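Local coordinates for uncharacterized protein DUF1185 (Bordetella bronchiseptica RB50, PDB 3BYQ), which is of unknown function but adopts a variant of the Bacillus chorismate mutase fold and may play a part in amino-acid metabolism, at residues Y80-I85 / A115-V120; R129-V134 / F146-I151. All blocks are in the same frame, centred on the assembly; numbering follows the deposited sequence. Where two conformers were deposited one is given.

Contact 1 of 2, residues Y80-I85 / A115-V120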
# COMPACT_ATOMS: atom_id res chain seq x y z
N TYR B 80 -18.64 -8.30 -18.13
CA TYR B 80 -19.02 -7.26 -17.15
C TYR B 80 -18.78 -7.72 -15.71
O TYR B 80 -18.44 -8.87 -15.45
CB TYR B 80 -20.47 -6.72 -17.37
CG TYR B 80 -21.65 -7.71 -17.41
CD1 TYR B 80 -21.58 -9.01 -16.89
CD2 TYR B 80 -22.87 -7.29 -17.91
CE1 TYR B 80 -22.72 -9.89 -16.95
CE2 TYR B 80 -24.00 -8.12 -17.91
CZ TYR B 80 -23.92 -9.41 -17.44
OH TYR B 80 -25.08 -10.18 -17.55
N SER B 81 -18.95 -6.75 -14.82
CA SER B 81 -18.85 -6.91 -13.40
C SER B 81 -19.40 -5.69 -12.71
O SER B 81 -19.72 -4.67 -13.31
CB SER B 81 -17.41 -7.13 -12.95
OG SER B 81 -17.36 -7.59 -11.59
N LYS B 82 -19.43 -5.80 -11.39
CA LYS B 82 -19.93 -4.70 -10.55
C LYS B 82 -19.19 -4.76 -9.25
O LYS B 82 -18.77 -5.83 -8.82
CB LYS B 82 -21.43 -4.83 -10.32
CG LYS B 82 -21.88 -6.08 -9.55
CD LYS B 82 -23.37 -6.43 -9.76
CE LYS B 82 -23.67 -7.78 -9.16
NZ LYS B 82 -25.01 -8.32 -9.42
N ALA B 83 -19.04 -3.62 -8.61
CA ALA B 83 -18.27 -3.63 -7.36
C ALA B 83 -18.61 -2.47 -6.47
O ALA B 83 -19.19 -1.48 -6.90
CB ALA B 83 -16.77 -3.63 -7.67
N ALA B 84 -18.31 -2.64 -5.20
CA ALA B 84 -18.57 -1.58 -4.20
C ALA B 84 -17.48 -1.52 -3.15
O ALA B 84 -17.01 -2.53 -2.69
CB ALA B 84 -19.91 -1.78 -3.51
N ILE B 85 -17.12 -0.31 -2.78
CA ILE B 85 -16.18 -0.07 -1.69
C ILE B 85 -16.87 0.92 -0.74
O ILE B 85 -17.12 2.09 -1.09
CB ILE B 85 -14.79 0.49 -2.11
CG1 ILE B 85 -14.24 -0.31 -3.28
CG2 ILE B 85 -13.80 0.48 -0.86
CD1 ILE B 85 -12.95 0.18 -3.86
N ALA B 115 -26.13 -14.00 -18.19
CA ALA B 115 -25.18 -14.31 -17.11
C ALA B 115 -25.33 -13.38 -15.91
O ALA B 115 -25.53 -12.18 -16.06
CB ALA B 115 -23.77 -14.34 -17.60
N MSE B 116 -25.30 -13.96 -14.72
CA MSE B 116 -25.27 -13.15 -13.49
C MSE B 116 -24.05 -12.25 -13.59
O MSE B 116 -23.02 -12.66 -14.06
CB MSE B 116 -25.13 -14.02 -12.25
CG MSE B 116 -25.22 -13.24 -10.95
SE MSE B 116 -25.21 -14.42 -9.37
CE MSE B 116 -23.39 -14.83 -9.39
N VAL B 117 -24.15 -11.05 -13.08
CA VAL B 117 -23.01 -10.15 -13.14
C VAL B 117 -22.15 -10.50 -11.94
O VAL B 117 -22.66 -10.55 -10.80
CB VAL B 117 -23.47 -8.66 -12.98
CG1 VAL B 117 -22.24 -7.73 -13.07
CG2 VAL B 117 -24.52 -8.27 -14.00
N PRO B 118 -20.86 -10.79 -12.15
CA PRO B 118 -20.00 -11.09 -11.00
C PRO B 118 -19.75 -9.82 -10.22
O PRO B 118 -20.06 -8.72 -10.69
CB PRO B 118 -18.75 -11.68 -11.64
CG PRO B 118 -18.67 -11.01 -12.89
CD PRO B 118 -20.07 -10.75 -13.39
N ALA B 119 -19.24 -9.98 -9.01
CA ALA B 119 -19.08 -8.85 -8.11
C ALA B 119 -18.02 -9.07 -7.07
O ALA B 119 -17.62 -10.19 -6.81
CB ALA B 119 -20.41 -8.60 -7.39
N VAL B 120 -17.53 -7.97 -6.52
CA VAL B 120 -16.68 -8.00 -5.32
C VAL B 120 -16.95 -6.73 -4.56
O VAL B 120 -17.32 -5.72 -5.14
CB VAL B 120 -15.18 -8.22 -5.66
CG1 VAL B 120 -14.62 -7.09 -6.52
CG2 VAL B 120 -14.32 -8.48 -4.38
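Y80 and V117 meet where the chain returns through a beta-alpha-beta crossover to pair strand 119-123 in parallel with strand 79-86, within a variant of the Bacillus chorismate mutase fold. The V117 methyl CG2 lies over one face of the Y80 ring in a CH-pi contact, 3.9 Å from the ring centroid and 18° off the normal. The other methyl, CG1, packs 3.5 Å from S81 CA, and beta-branched valine thus reaches ring and backbone together. With Y80 CG between its own backbone N and carbonyl carbon (chi1 55°), the ring extends along the incoming loop, and its OH donates a short 2.5 Å hydrogen bond to A115 O. Tyrosine suits this place because its ring packs against largely apolar neighbours such as V117 and L110 while its hydroxyl holds the loop ahead of the strand.

Pairing begins loosely. K82 N gives P118 O a weak bond of 3.1 Å; P118 itself, lacking an N-H, comes before the regular strand. V120 N returns a weak 3.4 Å bond to K82 O, whereas a straighter bond, at 154°, runs 3.2 Å from A84 N to V120 O.

On the face carrying K82 and A119, the extended lysine chain passes across V117, its CD 3.7 Å from V117 CG1. Its apolar methylenes lie against the valine where they cross it, and its ammonium hydrogen-bonds H99 O of helix 98-109, which also touches the small A119. The opposite face bears A83 and V120, the latter packing on M131 of the second subunit. Further out, M116 O accepts a bond from H135 NE2, and S81 OG hydrogen-bonds P133 O.

Contact 2 of 2, residues R129-V134 / F146-I151; sequences RMMVPV and FNSIEI. With EDO (1,2-ethanediol), chain O.
V132 CG2 packs 3.7 Å from I151 CG1 on the close-set side of this strand pair, where M130, V132, V134, I149 and I151 share one face. The valine and isoleucine cross obliquely; I151 has CG1 between its backbone N and carbonyl carbon (chi1 67°), which brings that branch over V132. V134 and N147, which shares the face at its more open end, lie alongside each other, with V134 CG2 3.5 Å from N147 CB. Branched V132, V134, I149 and I151 suit this buried face, whose valines touch S81 of the adjoining strand 79-86 and V167 of strand 161-169. Strands 130-136 and 147-151 form an antiparallel beta hairpin, tightly bonded: V132 N reaches I149 O at 2.7 Å, and M130 and I151 exchange two bonds. P133, without an N-H, fits a non-hydrogen-bonded pair with S148.

At the R129-E150 end, partly exposed, the contact is polar by contrast. R129 NE donates a bond of 2.9 Å to E150 OE1, in the guanidinium plane but 64° out of the carboxylate plane; NH2 adds a weak bond to the same oxygen. R129 of the third subunit comes close to this guanidinium, and the carboxylate probably offsets the like charges. E150 OE2 is hydrogen-bonded to Y128 OH of the second subunit. Beside this salt bridge a 1,2-ethanediol, probably from the crystallisation liquor, donates from O2 to E150 O at 2.7 Å and is also hydrogen-bonded to Q154 N of the third subunit.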
# COMPACT_ATOMS: atom_id res chain seq x y z
N ARG B 129 -7.58 -0.07 -3.30
CA ARG B 129 -7.60 -0.57 -4.68
C ARG B 129 -8.11 -1.99 -4.67
O ARG B 129 -7.69 -2.76 -3.83
CB ARG B 129 -6.19 -0.64 -5.24
CG ARG B 129 -5.31 0.57 -5.09
CD ARG B 129 -5.77 1.71 -5.88
NE ARG B 129 -5.96 1.45 -7.31
CZ ARG B 129 -6.53 2.31 -8.13
NH1 ARG B 129 -6.92 3.50 -7.69
NH2 ARG B 129 -6.71 2.01 -9.40
N MSE B 130 -8.97 -2.34 -5.62
CA MSE B 130 -9.56 -3.68 -5.62
C MSE B 130 -9.66 -4.27 -7.01
O MSE B 130 -10.11 -3.61 -7.93
CB MSE B 130 -10.98 -3.55 -4.98
CG MSE B 130 -11.72 -4.82 -4.71
SE MSE B 130 -13.28 -4.47 -3.60
CE MSE B 130 -14.35 -3.55 -4.89
N MSE B 131 -9.27 -5.54 -7.13
CA MSE B 131 -9.37 -6.28 -8.40
C MSE B 131 -10.80 -6.69 -8.57
O MSE B 131 -11.38 -7.31 -7.68
CB MSE B 131 -8.54 -7.57 -8.43
CG MSE B 131 -7.07 -7.42 -8.27
SE MSE B 131 -6.26 -6.36 -9.62
CE MSE B 131 -6.69 -7.35 -11.21
N VAL B 132 -11.36 -6.36 -9.72
CA VAL B 132 -12.77 -6.69 -10.02
C VAL B 132 -12.85 -7.76 -11.10
O VAL B 132 -12.37 -7.56 -12.21
CB VAL B 132 -13.59 -5.44 -10.46
CG1 VAL B 132 -15.09 -5.83 -10.70
CG2 VAL B 132 -13.45 -4.34 -9.40
N PRO B 133 -13.45 -8.89 -10.79
CA PRO B 133 -13.43 -9.95 -11.78
C PRO B 133 -14.57 -9.83 -12.75
O PRO B 133 -15.67 -9.43 -12.36
CB PRO B 133 -13.62 -11.20 -10.93
CG PRO B 133 -14.47 -10.72 -9.82
CD PRO B 133 -13.99 -9.37 -9.50
N VAL B 134 -14.31 -10.18 -14.00
CA VAL B 134 -15.33 -10.16 -15.03
C VAL B 134 -15.51 -11.51 -15.69
O VAL B 134 -14.64 -12.40 -15.66
CB VAL B 134 -15.04 -9.12 -16.17
CG1 VAL B 134 -14.85 -7.73 -15.61
CG2 VAL B 134 -13.79 -9.50 -17.03
N PHE B 146 -12.81 -14.98 -18.58
CA PHE B 146 -12.50 -14.63 -17.17
C PHE B 146 -11.36 -13.67 -17.17
O PHE B 146 -10.33 -13.90 -17.82
CB PHE B 146 -12.13 -15.85 -16.32
CG PHE B 146 -13.21 -16.87 -16.27
CD1 PHE B 146 -14.45 -16.56 -15.75
CD2 PHE B 146 -12.96 -18.17 -16.63
CE1 PHE B 146 -15.44 -17.51 -15.68
CE2 PHE B 146 -13.96 -19.15 -16.53
CZ PHE B 146 -15.19 -18.80 -16.07
N ASN B 147 -11.52 -12.57 -16.44
CA ASN B 147 -10.51 -11.53 -16.42
C ASN B 147 -10.71 -10.61 -15.23
O ASN B 147 -11.61 -10.83 -14.42
CB ASN B 147 -10.58 -10.70 -17.72
CG ASN B 147 -9.23 -10.23 -18.19
OD1 ASN B 147 -8.29 -10.04 -17.41
ND2 ASN B 147 -9.11 -10.09 -19.51
N SER B 148 -9.86 -9.60 -15.13
CA SER B 148 -9.92 -8.67 -14.00
C SER B 148 -9.45 -7.31 -14.37
O SER B 148 -8.63 -7.17 -15.28
CB SER B 148 -9.00 -9.16 -12.85
OG SER B 148 -9.36 -10.43 -12.39
N ILE B 149 -10.00 -6.32 -13.69
CA ILE B 149 -9.52 -4.94 -13.79
C ILE B 149 -9.49 -4.33 -12.37
O ILE B 149 -10.38 -4.60 -11.56
CB ILE B 149 -10.33 -4.09 -14.75
CG1 ILE B 149 -9.69 -2.71 -14.89
CG2 ILE B 149 -11.78 -3.98 -14.28
CD1 ILE B 149 -10.36 -1.77 -15.92
N GLU B 150 -8.47 -3.56 -12.06
CA GLU B 150 -8.38 -2.92 -10.75
C GLU B 150 -9.12 -1.59 -10.74
O GLU B 150 -8.95 -0.79 -11.65
CB GLU B 150 -6.92 -2.68 -10.33
CG GLU B 150 -6.81 -2.40 -8.83
CD GLU B 150 -5.45 -1.96 -8.37
OE1 GLU B 150 -5.04 -0.85 -8.79
OE2 GLU B 150 -4.83 -2.70 -7.58
N ILE B 151 -9.89 -1.34 -9.69
CA ILE B 151 -10.56 -0.06 -9.53
C ILE B 151 -10.13 0.58 -8.21
O ILE B 151 -9.59 -0.08 -7.31
CB ILE B 151 -12.12 -0.18 -9.55
CG1 ILE B 151 -12.65 -0.93 -8.32
CG2 ILE B 151 -12.58 -0.83 -10.87
CD1 ILE B 151 -14.19 -0.83 -8.12
C1 EDO O . -5.24 -0.10 -14.41
O1 EDO O . -4.98 -0.86 -13.21
C2 EDO O . -6.74 0.14 -14.52
O2 EDO O . -7.25 0.62 -13.27

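In the fold
From the N terminus, the chain lays down strands 7-17 and 29-39 and helix 51-72 before strand 79-86. Contact 1 then closes a 29-residue connection, rather more than half of it helix, and sets strand 119-123 beside 79-86. Contact 2 follows in series, neither nested nor crossed: a short connection leads to strand 130-136, and the loop that follows residue 136 brings back strand 147-151. The two contacts are joined because strand 79-86 also pairs antiparallel with 130-136, and V120 CG1 lies 3.4 Å from M131 O. Strand 161-169, also antiparallel to 79-86, ties both to the earlier strand 29-39. Both contacts also touch the second subunit.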